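Local coordinates for protein digeranylgeranylglycerophospholipid reductase (Sulfolobus acidocaldarius, PDB 4OPC) that reduces the double bonds of the geranylgeranyl chains in archaeal membrane lipid precursors, using one bound FAD per subunit, to give saturated archaeols, at residues D58-P63 against A305-Y310; G14-S19 against L101-V106; F206-T211 against L358-I363. One frame throughout, in Å; residues are numbered along the deposited sequence.

Contact 1 (D58-P63 against A305-Y310); sequences DKLGMP and AMISGY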
loop_
_atom_site.group_PDB
_atom_site.type_symbol
_atom_site.label_atom_id
_atom_site.label_comp_id
_atom_site.label_asym_id
_atom_site.label_seq_id
_atom_site.Cartn_x
_atom_site.Cartn_y
_atom_site.Cartn_z
ATOM N N ASP A 58 0.241 -16.914 -2.581
ATOM C CA ASP A 58 1.050 -18.130 -2.505
ATOM C C ASP A 58 1.994 -18.159 -1.303
ATOM O O ASP A 58 2.279 -19.226 -0.757
ATOM C CB ASP A 58 1.847 -18.330 -3.796
ATOM C CG ASP A 58 0.971 -18.738 -4.967
ATOM O OD1 ASP A 58 -0.131 -19.274 -4.727
ATOM O OD2 ASP A 58 1.390 -18.532 -6.123
ATOM N N LYS A 59 2.493 -16.997 -0.902
ATOM C CA LYS A 59 3.446 -16.932 0.206
ATOM C C LYS A 59 2.771 -16.874 1.593
ATOM O O LYS A 59 3.331 -17.340 2.581
ATOM C CB LYS A 59 4.391 -15.740 0.010
ATOM C CG LYS A 59 5.540 -15.659 1.005
ATOM C CD LYS A 59 6.633 -14.713 0.515
ATOM C CE LYS A 59 7.786 -14.629 1.505
ATOM N NZ LYS A 59 8.914 -13.800 0.986
ATOM N N LEU A 60 1.557 -16.336 1.662
ATOM C CA LEU A 60 0.943 -16.037 2.951
ATOM C C LEU A 60 -0.127 -17.021 3.368
ATOM O O LEU A 60 -0.606 -16.981 4.504
ATOM C CB LEU A 60 0.331 -14.642 2.922
ATOM C CG LEU A 60 1.302 -13.509 2.620
ATOM C CD1 LEU A 60 0.549 -12.220 2.411
ATOM C CD2 LEU A 60 2.339 -13.361 3.733
ATOM N N GLY A 61 -0.522 -17.882 2.439
ATOM C CA GLY A 61 -1.567 -18.845 2.716
ATOM C C GLY A 61 -2.914 -18.167 2.865
ATOM O O GLY A 61 -3.761 -18.609 3.636
ATOM N N MET A 62 -3.106 -17.076 2.134
ATOM C CA MET A 62 -4.410 -16.436 2.087
ATOM C C MET A 62 -5.265 -17.148 1.054
ATOM O O MET A 62 -4.749 -17.610 0.027
ATOM C CB MET A 62 -4.285 -14.951 1.751
ATOM C CG MET A 62 -3.767 -14.103 2.906
ATOM S SD MET A 62 -4.957 -13.869 4.239
ATOM C CE MET A 62 -6.169 -12.815 3.431
ATOM N N PRO A 63 -6.575 -17.252 1.334
ATOM C CA PRO A 63 -7.525 -17.913 0.443
ATOM C C PRO A 63 -7.382 -17.433 -0.990
ATOM O O PRO A 63 -7.294 -16.239 -1.263
ATOM C CB PRO A 63 -8.879 -17.489 1.017
ATOM C CG PRO A 63 -8.625 -17.321 2.457
ATOM C CD PRO A 63 -7.234 -16.750 2.551
ATOM N N ALA A 305 -0.514 -4.987 2.368
ATOM C CA ALA A 305 -1.488 -5.004 3.463
ATOM C C ALA A 305 -1.606 -6.411 4.029
ATOM O O ALA A 305 -1.595 -6.594 5.247
ATOM C CB ALA A 305 -2.848 -4.536 2.982
ATOM N N MET A 306 -1.751 -7.402 3.150
ATOM C CA MET A 306 -1.813 -8.799 3.598
ATOM C C MET A 306 -0.537 -9.245 4.313
ATOM O O MET A 306 -0.607 -9.943 5.321
ATOM C CB MET A 306 -2.134 -9.736 2.439
ATOM C CG MET A 306 -3.526 -9.491 1.850
ATOM S SD MET A 306 -4.076 -10.782 0.734
ATOM C CE MET A 306 -2.980 -10.369 -0.593
ATOM N N ILE A 307 0.623 -8.835 3.803
ATOM C CA ILE A 307 1.872 -9.136 4.492
ATOM C C ILE A 307 1.837 -8.534 5.898
ATOM O O ILE A 307 2.199 -9.190 6.872
ATOM C CB ILE A 307 3.086 -8.601 3.713
ATOM C CG1 ILE A 307 3.210 -9.309 2.356
ATOM C CG2 ILE A 307 4.349 -8.779 4.548
ATOM C CD1 ILE A 307 4.340 -8.753 1.480
ATOM N N SER A 308 1.392 -7.292 6.018
ATOM C CA SER A 308 1.350 -6.671 7.337
ATOM C C SER A 308 0.382 -7.395 8.290
ATOM O O SER A 308 0.675 -7.502 9.471
ATOM C CB SER A 308 1.087 -5.152 7.244
ATOM O OG SER A 308 -0.247 -4.853 6.848
ATOM N N GLY A 309 -0.729 -7.922 7.777
ATOM C CA GLY A 309 -1.637 -8.694 8.610
ATOM C C GLY A 309 -1.004 -9.988 9.085
ATOM O O GLY A 309 -1.195 -10.402 10.241
ATOM N N TYR A 310 -0.281 -10.652 8.187
ATOM C CA TYR A 310 0.494 -11.837 8.521
ATOM C C TYR A 310 1.499 -11.539 9.640
ATOM O O TYR A 310 1.584 -12.281 10.616
ATOM C CB TYR A 310 1.181 -12.374 7.255
ATOM C CG TYR A 310 2.311 -13.358 7.479
ATOM C CD1 TYR A 310 2.068 -14.716 7.539
ATOM C CD2 TYR A 310 3.629 -12.917 7.596
ATOM C CE1 TYR A 310 3.104 -15.618 7.738
ATOM C CE2 TYR A 310 4.666 -13.804 7.794
ATOM C CZ TYR A 310 4.396 -15.154 7.865
ATOM O OH TYR A 310 5.425 -16.048 8.059
#

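Contact 2 (G14-S19 against L101-V106); sequences GGFAGS and LYNQRV. With FDA (dihydroflavine-adenine dinucleotide), chain B.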
loop_
_atom_site.group_PDB
_atom_site.type_symbol
_atom_site.label_atom_id
_atom_site.label_comp_id
_atom_site.label_asym_id
_atom_site.label_seq_id
_atom_site.Cartn_x
_atom_site.Cartn_y
_atom_site.Cartn_z
ATOM N N GLY A 14 -11.712 -3.623 8.494
ATOM C CA GLY A 14 -11.832 -4.927 7.875
ATOM C C GLY A 14 -11.530 -4.965 6.387
ATOM O O GLY A 14 -12.100 -5.792 5.684
ATOM N N GLY A 15 -10.652 -4.077 5.913
ATOM C CA GLY A 15 -10.173 -4.143 4.537
ATOM C C GLY A 15 -9.159 -5.258 4.385
ATOM O O GLY A 15 -9.127 -6.169 5.204
ATOM N N PHE A 16 -8.322 -5.208 3.356
ATOM C CA PHE A 16 -7.364 -6.297 3.175
ATOM C C PHE A 16 -6.441 -6.445 4.376
ATOM O O PHE A 16 -6.066 -7.559 4.737
ATOM C CB PHE A 16 -6.534 -6.108 1.903
ATOM C CG PHE A 16 -7.071 -6.847 0.708
ATOM C CD1 PHE A 16 -8.397 -6.701 0.317
ATOM C CD2 PHE A 16 -6.246 -7.671 -0.038
ATOM C CE1 PHE A 16 -8.883 -7.368 -0.798
ATOM C CE2 PHE A 16 -6.731 -8.348 -1.148
ATOM C CZ PHE A 16 -8.050 -8.188 -1.537
ATOM N N ALA A 17 -6.082 -5.333 5.018
ATOM C CA ALA A 17 -5.186 -5.437 6.164
ATOM C C ALA A 17 -5.875 -6.102 7.354
ATOM O O ALA A 17 -5.427 -7.136 7.845
ATOM C CB ALA A 17 -4.640 -4.065 6.542
ATOM N N GLY A 18 -6.987 -5.531 7.808
ATOM C CA GLY A 18 -7.679 -6.070 8.968
ATOM C C GLY A 18 -8.195 -7.479 8.764
ATOM O O GLY A 18 -8.125 -8.326 9.674
ATOM N N SER A 19 -8.734 -7.736 7.573
ATOM C CA SER A 19 -9.267 -9.065 7.288
ATOM C C SER A 19 -8.156 -10.113 7.265
ATOM O O SER A 19 -8.369 -11.242 7.710
ATOM C CB SER A 19 -10.083 -9.095 5.989
ATOM O OG SER A 19 -9.263 -8.884 4.856
ATOM N N LEU A 101 -16.060 -8.508 -2.866
ATOM C CA LEU A 101 -16.492 -9.902 -2.778
ATOM C C LEU A 101 -15.426 -10.780 -2.124
ATOM O O LEU A 101 -15.727 -11.583 -1.241
ATOM C CB LEU A 101 -16.858 -10.440 -4.158
ATOM C CG LEU A 101 -17.766 -11.662 -4.190
ATOM C CD1 LEU A 101 -19.161 -11.275 -3.723
ATOM C CD2 LEU A 101 -17.797 -12.221 -5.590
ATOM N N TYR A 102 -14.177 -10.633 -2.545
ATOM C CA TYR A 102 -13.105 -11.405 -1.937
ATOM C C TYR A 102 -12.895 -11.043 -0.466
ATOM O O TYR A 102 -12.811 -11.932 0.391
ATOM C CB TYR A 102 -11.790 -11.213 -2.703
ATOM C CG TYR A 102 -10.654 -11.948 -2.038
ATOM C CD1 TYR A 102 -10.521 -13.325 -2.169
ATOM C CD2 TYR A 102 -9.737 -11.269 -1.241
ATOM C CE1 TYR A 102 -9.502 -14.006 -1.535
ATOM C CE2 TYR A 102 -8.711 -11.939 -0.609
ATOM C CZ TYR A 102 -8.593 -13.307 -0.757
ATOM O OH TYR A 102 -7.576 -13.984 -0.113
ATOM N N ASN A 103 -12.809 -9.746 -0.185
ATOM C CA ASN A 103 -12.626 -9.238 1.171
ATOM C C ASN A 103 -13.725 -9.766 2.103
ATOM O O ASN A 103 -13.442 -10.214 3.225
ATOM C CB ASN A 103 -12.645 -7.702 1.094
ATOM C CG ASN A 103 -12.015 -7.010 2.286
ATOM O OD1 ASN A 103 -11.482 -5.911 2.134
ATOM N ND2 ASN A 103 -12.096 -7.607 3.471
ATOM N N GLN A 104 -14.971 -9.727 1.642
ATOM C CA GLN A 104 -16.078 -10.210 2.460
ATOM C C GLN A 104 -15.994 -11.710 2.695
ATOM O O GLN A 104 -16.365 -12.197 3.772
ATOM C CB GLN A 104 -17.422 -9.799 1.852
ATOM C CG GLN A 104 -17.685 -8.292 2.002
ATOM C CD GLN A 104 -18.739 -7.759 1.058
ATOM O OE1 GLN A 104 -19.732 -8.430 0.763
ATOM N NE2 GLN A 104 -18.531 -6.536 0.577
ATOM N N ARG A 105 -15.521 -12.457 1.702
ATOM C CA ARG A 105 -15.384 -13.901 1.875
ATOM C C ARG A 105 -14.307 -14.228 2.908
ATOM O O ARG A 105 -14.495 -15.113 3.746
ATOM C CB ARG A 105 -15.089 -14.601 0.544
ATOM C CG ARG A 105 -14.825 -16.105 0.671
ATOM C CD ARG A 105 -13.868 -16.533 -0.442
ATOM N NE ARG A 105 -13.095 -17.716 -0.108
ATOM C CZ ARG A 105 -12.066 -18.144 -0.825
ATOM N NH1 ARG A 105 -11.692 -17.473 -1.913
ATOM N NH2 ARG A 105 -11.409 -19.234 -0.455
ATOM N N VAL A 106 -13.185 -13.520 2.856
ATOM C CA VAL A 106 -12.144 -13.677 3.869
ATOM C C VAL A 106 -12.722 -13.425 5.256
ATOM O O VAL A 106 -12.515 -14.214 6.171
ATOM C CB VAL A 106 -10.948 -12.745 3.609
ATOM C CG1 VAL A 106 -9.950 -12.799 4.757
ATOM C CG2 VAL A 106 -10.268 -13.122 2.295
HETATM P PA FDA B . -8.822 0.112 3.629
HETATM O O1A FDA B . -8.980 1.576 3.487
HETATM O O2A FDA B . -9.162 -0.753 2.422
HETATM O O5B FDA B . -9.714 -0.388 4.838
HETATM C C5B FDA B . -9.804 0.385 6.052
HETATM C C4B FDA B . -11.098 0.012 6.725
HETATM O O4B FDA B . -11.144 0.610 8.037
HETATM C C3B FDA B . -12.365 0.464 5.993
HETATM O O3B FDA B . -13.190 -0.650 5.659
HETATM C C2B FDA B . -13.012 1.474 6.961
HETATM O O2B FDA B . -14.429 1.439 6.921
HETATM C C1B FDA B . -12.476 1.001 8.304
HETATM N N9A FDA B . -12.398 1.990 9.372
HETATM C C8A FDA B . -11.687 3.165 9.367
HETATM N N7A FDA B . -11.732 3.821 10.503
HETATM C C5A FDA B . -12.517 3.016 11.315
HETATM C C6A FDA B . -12.904 3.124 12.665
HETATM N N6A FDA B . -12.496 4.100 13.479
HETATM N N1A FDA B . -13.644 2.124 13.183
HETATM C C2A FDA B . -14.022 1.121 12.384
HETATM N N3A FDA B . -13.687 0.891 11.113
HETATM C C4A FDA B . -12.905 1.870 10.643
HETATM N N1 FDA B . -3.331 -1.570 -4.359
HETATM C C2 FDA B . -3.118 -2.739 -5.044
HETATM O O2 FDA B . -2.573 -3.701 -4.513
HETATM N N3 FDA B . -3.570 -2.797 -6.336
HETATM C C4 FDA B . -4.121 -1.770 -7.074
HETATM O O4 FDA B . -4.604 -2.005 -8.180
HETATM C C4X FDA B . -4.259 -0.570 -6.343
HETATM N N5 FDA B . -4.825 0.511 -6.952
HETATM C C5X FDA B . -5.280 1.573 -6.199
HETATM C C6 FDA B . -6.098 2.540 -6.765
HETATM C C7 FDA B . -6.642 3.567 -6.010
HETATM C C7M FDA B . -7.627 4.513 -6.647
HETATM C C8 FDA B . -6.323 3.662 -4.647
HETATM C C8M FDA B . -6.956 4.728 -3.782
HETATM C C9 FDA B . -5.484 2.703 -4.075
HETATM C C9A FDA B . -4.978 1.650 -4.828
HETATM N N10 FDA B . -4.161 0.639 -4.274
HETATM C C10 FDA B . -3.915 -0.507 -4.999
HETATM C "C1'" FDA B . -3.827 0.620 -2.828
HETATM C "C2'" FDA B . -4.775 -0.323 -2.062
HETATM O "O2'" FDA B . -6.131 -0.109 -2.464
HETATM C "C3'" FDA B . -4.670 -0.077 -0.555
HETATM O "O3'" FDA B . -3.293 -0.040 -0.206
HETATM C "C4'" FDA B . -5.318 -1.150 0.331
HETATM O "O4'" FDA B . -6.642 -1.460 -0.101
HETATM C "C5'" FDA B . -5.331 -0.727 1.782
HETATM O "O5'" FDA B . -6.038 -1.704 2.573
HETATM P P FDA B . -6.340 -1.407 4.106
HETATM O O1P FDA B . -7.047 -2.589 4.628
HETATM O O2P FDA B . -5.093 -0.936 4.840
HETATM O O3P FDA B . -7.298 -0.125 4.094
#

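Contact 3 (F206-T211 against L358-I363); sequences FIDQET and LSNDDI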
loop_
_atom_site.group_PDB
_atom_site.type_symbol
_atom_site.label_atom_id
_atom_site.label_comp_id
_atom_site.label_asym_id
_atom_site.label_seq_id
_atom_site.Cartn_x
_atom_site.Cartn_y
_atom_site.Cartn_z
ATOM N N PHE A 206 0.525 3.939 -17.831
ATOM C CA PHE A 206 0.973 5.010 -18.708
ATOM C C PHE A 206 1.651 6.080 -17.880
ATOM O O PHE A 206 1.009 6.760 -17.073
ATOM C CB PHE A 206 -0.218 5.628 -19.443
ATOM C CG PHE A 206 -1.042 4.647 -20.232
ATOM C CD1 PHE A 206 -0.753 4.379 -21.558
ATOM C CD2 PHE A 206 -2.133 4.021 -19.651
ATOM C CE1 PHE A 206 -1.538 3.492 -22.289
ATOM C CE2 PHE A 206 -2.909 3.136 -20.379
ATOM C CZ PHE A 206 -2.608 2.871 -21.687
ATOM N N ILE A 207 2.953 6.232 -18.079
ATOM C CA ILE A 207 3.690 7.277 -17.397
ATOM C C ILE A 207 3.516 8.581 -18.165
ATOM O O ILE A 207 3.669 8.610 -19.383
ATOM C CB ILE A 207 5.178 6.932 -17.333
ATOM C CG1 ILE A 207 5.360 5.550 -16.716
ATOM C CG2 ILE A 207 5.924 7.988 -16.533
ATOM C CD1 ILE A 207 4.764 5.418 -15.329
ATOM N N ASP A 208 3.173 9.656 -17.460
ATOM C CA ASP A 208 3.055 10.960 -18.093
ATOM C C ASP A 208 2.961 12.064 -17.041
ATOM O O ASP A 208 1.961 12.174 -16.328
ATOM C CB ASP A 208 1.840 11.009 -19.028
ATOM C CG ASP A 208 1.867 12.207 -19.955
ATOM O OD1 ASP A 208 2.156 13.333 -19.495
ATOM O OD2 ASP A 208 1.600 12.045 -21.159
ATOM N N GLN A 209 3.999 12.889 -16.955
ATOM C CA GLN A 209 4.055 13.929 -15.938
ATOM C C GLN A 209 3.092 15.088 -16.182
ATOM O O GLN A 209 2.827 15.878 -15.270
ATOM C CB GLN A 209 5.497 14.423 -15.770
ATOM C CG GLN A 209 6.464 13.317 -15.388
ATOM C CD GLN A 209 5.965 12.429 -14.243
ATOM O OE1 GLN A 209 5.278 12.884 -13.323
ATOM N NE2 GLN A 209 6.317 11.151 -14.300
ATOM N N GLU A 210 2.562 15.200 -17.396
ATOM C CA GLU A 210 1.592 16.242 -17.708
ATOM C C GLU A 210 0.164 15.815 -17.380
ATOM O O GLU A 210 -0.631 16.614 -16.882
ATOM C CB GLU A 210 1.678 16.641 -19.179
ATOM C CG GLU A 210 2.950 17.369 -19.537
ATOM C CD GLU A 210 3.002 17.756 -21.002
ATOM O OE1 GLU A 210 2.004 17.517 -21.717
ATOM O OE2 GLU A 210 4.043 18.295 -21.436
ATOM N N THR A 211 -0.172 14.561 -17.666
ATOM C CA THR A 211 -1.544 14.096 -17.482
ATOM C C THR A 211 -1.776 13.399 -16.136
ATOM O O THR A 211 -2.921 13.213 -15.730
ATOM C CB THR A 211 -1.949 13.142 -18.608
ATOM O OG1 THR A 211 -1.138 11.970 -18.519
ATOM C CG2 THR A 211 -1.745 13.802 -19.976
ATOM N N LEU A 358 11.444 13.481 -12.754
ATOM C CA LEU A 358 11.868 13.361 -14.153
ATOM C C LEU A 358 10.859 14.026 -15.073
ATOM O O LEU A 358 9.661 14.037 -14.783
ATOM C CB LEU A 358 12.037 11.894 -14.552
ATOM C CG LEU A 358 13.158 11.119 -13.849
ATOM C CD1 LEU A 358 13.170 9.667 -14.330
ATOM C CD2 LEU A 358 14.521 11.777 -14.064
ATOM N N SER A 359 11.341 14.601 -16.171
ATOM C CA SER A 359 10.445 15.180 -17.164
ATOM C C SER A 359 9.951 14.117 -18.131
ATOM O O SER A 359 10.535 13.030 -18.224
ATOM C CB SER A 359 11.165 16.269 -17.953
ATOM O OG SER A 359 12.167 15.701 -18.784
ATOM N N ASN A 360 8.894 14.434 -18.874
ATOM C CA ASN A 360 8.461 13.537 -19.936
ATOM C C ASN A 360 9.598 13.259 -20.915
ATOM O O ASN A 360 9.763 12.131 -21.362
ATOM C CB ASN A 360 7.235 14.075 -20.683
ATOM C CG ASN A 360 5.945 13.770 -19.969
ATOM O OD1 ASN A 360 5.927 13.014 -18.998
ATOM N ND2 ASN A 360 4.857 14.348 -20.443
ATOM N N ASP A 361 10.382 14.283 -21.250
ATOM C CA ASP A 361 11.492 14.083 -22.183
ATOM C C ASP A 361 12.493 13.088 -21.607
ATOM O O ASP A 361 13.020 12.249 -22.341
ATOM C CB ASP A 361 12.202 15.402 -22.520
ATOM C CG ASP A 361 11.386 16.293 -23.446
ATOM O OD1 ASP A 361 10.462 15.792 -24.126
ATOM O OD2 ASP A 361 11.681 17.505 -23.495
ATOM N N ASP A 362 12.750 13.184 -20.304
ATOM C CA ASP A 362 13.662 12.248 -19.631
ATOM C C ASP A 362 13.170 10.807 -19.726
ATOM O O ASP A 362 13.950 9.891 -20.012
ATOM C CB ASP A 362 13.804 12.563 -18.146
ATOM C CG ASP A 362 14.531 13.849 -17.866
ATOM O OD1 ASP A 362 15.383 14.266 -18.673
ATOM O OD2 ASP A 362 14.278 14.413 -16.781
ATOM N N ILE A 363 11.886 10.611 -19.455
ATOM C CA ILE A 363 11.309 9.275 -19.451
ATOM C C ILE A 363 11.242 8.703 -20.868
ATOM O O ILE A 363 11.611 7.546 -21.097
ATOM C CB ILE A 363 9.938 9.288 -18.788
ATOM C CG1 ILE A 363 10.083 9.839 -17.365
ATOM C CG2 ILE A 363 9.337 7.875 -18.774
ATOM C CD1 ILE A 363 8.783 10.327 -16.731
#

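Contact 1 (D58-P63 against A305-Y310)
The first torsions of Leu60 and Tyr310 turn their side chains toward each other. Leu60 sets CG beside its backbone N and opposite the carbonyl carbon (chi1 -59°), which carries the isobutyl fork across to the other helix. Tyr310 sets CG opposite its own backbone N (chi1 164°) and presents a ring face to that fork. The two Leu60 methyls then divide the work. Leu60 CD2 sits over one face of the Tyr310 ring, 4.2 Å from the centroid and 27° off the ring normal. This is a CH-pi contact displaced toward the root of the ring, and the closest ring atom is Tyr310 CG at 3.7 Å from Leu60 CD2. The other methyl drops between two residues one turn earlier. Leu60 CD1 lies 3.7 Å from Met306 CB and 3.9 Å from Ile307 CG1.

The contact joins the last turn of helix 54-60 and the chain just after it to helix 302-322. Gly61 ends the first helix with a positive phi, and the chain turns so that Met62 also faces helix 302-322. Met62 is bent at both chi2 and chi3. Met62 CE comes 4.0 Å from Met306 SD, and Met62 CG lies equally far from that sulfur. Met306 also touches Phe16 and Ser20 of helix 16-25, while Met62 packs on Tyr102 and Val106 of helix 99-112.

No hydrogen bond crosses between the two segments; the contact is apolar. Ile307 belongs to the lipid pocket and touches the bound phospholipid. Its side chain is about 4 Å from those of His56 and Tyr341, which bind the phytanyl phospholipid product.

Contact 2 (G14-S19 against L101-V106)
The glycine-rich turn of a Rossmann-type dinucleotide fold, with Gly15 and Gly18 fitting the GxGxxG pattern, packs here against helix 99-112 through Gly14, Gly15, Phe16 and Ser19. Asn103 is the main link. It puts CG anti to its backbone N (chi1 -160°), which directs the amide to the turn. Asn103 ND2 donates to Gly14 O at 2.9 Å, with a bent N-H...O angle of 143°. The acceptor is tilted out of the amide plane. Asn103 OD1 rests 3.3 Å from Gly15 CA and also lies at the edge of the Phe16 ring, near its plane. The amide is turned 88° from that ring.

On the other side of the turn, Ala17 N donates to O1P of the bound dihydroflavine-adenine dinucleotide (FDA) at 2.9 Å. Gly15 has no side chain, and a CB there would clash with FDA O5B. The two rings meet obliquely, Phe16 CZ lying 3.5 Å from Tyr102 CD2. Ser19 OG turns back to Gly15 O at 2.7 Å, approaching from above the carbonyl plane. Ser19 CB meets Val106 CG1 at 3.9 Å.

Helix 16-25 follows strand 9-12 of the six-stranded sheet and starts at the cofactor diphosphate. Helix 99-112 covers its first turn on one side. Helix 302-322 touches Phe16 and Ala17 through Ala305, while Lys302 makes a cation-pi contact with the Phe16 ring.

Contact 3 (F206-T211 against L358-I363)
The Asn360 amide and the Asp208 carboxylate meet with their planes 84° apart. Asn360 ND2 stands above the carboxylate plane and donates to Asp208 OD1 at 3.0 Å, with an N-H...O angle of 163°. From the amide side the acceptor lies in the plane of Asn360. Two backbone N-H groups share that oxygen. Glu210 N meets Asp208 OD1 nearly head-on to the C-O bond, at 2.8 Å. Thr211 N lies out of the carboxylate plane. These two bonds form an Asx turn and an Asx motif. The other end of the Asn360 amide works too: Asn360 OD1 accepts from Gln209 N at 2.8 Å, with the donor slightly tilted from the carbonyl plane. Asp208 puts CG opposite its backbone N (chi1 -166°), which brings OD1 to the backbone N-H groups of Glu210 and Thr211.

Gln209 adds a bent side chain. Gln209 CG lies 3.3 Å from Leu358 O, and Gln209 NE2 is 3.6 Å from Ile363 CD1. Gln209 OE1 accepts from Gly214 N, farther along the loop. The same Ile363 CD1 meets Ile207 CG2 at 3.7 Å, the two side chains crossing at about a right angle. Ile207 also touches the bound phospholipid. Ser359 and Asp362 form a capping box that begins helix 360-368. The contact joins this helix start to the loop between strands 202-206 and 216-221.

Without the Asp208 carboxylate, as with an alanine here, Asn360 ND2 and the amides of Glu210 and Thr211 are likely to lose their shared acceptor, and the turn would be less firmly held.

Asn360 uses both ends of one amide to grip the loop. The three N-H donors around Asp208 OD1 would be expected to stabilise a negative charge on the carboxylate.

How the contacts relate
Contacts 1 and 2 have centres 11 Å apart and touch: Tyr102 OH probably bonds to Pro63 O, and Met306 CG packs 3.8 Å from Phe16 CD2. Helices 16-25, 54-60, 99-112 and 302-322 pack as one group, with helix 16-25 meeting the cofactor. The chain order is 14-19, 58-63, 101-106, 206-211, 305-310, 358-363. Contact 1 thus alternates with both others, while contact 2 closes before contact 3 opens. Contact 3 lies across the chain's centre, about 34 Å from contact 1 and 35 Å from contact 2, centre to centre. Strands 51-53 and 202-206, just before contacts 1 and 3, share the eight-stranded sheet; contact 2 lies at the six-stranded one. Contacts 1 and 3 each hold an isoleucine touching the bound lipid.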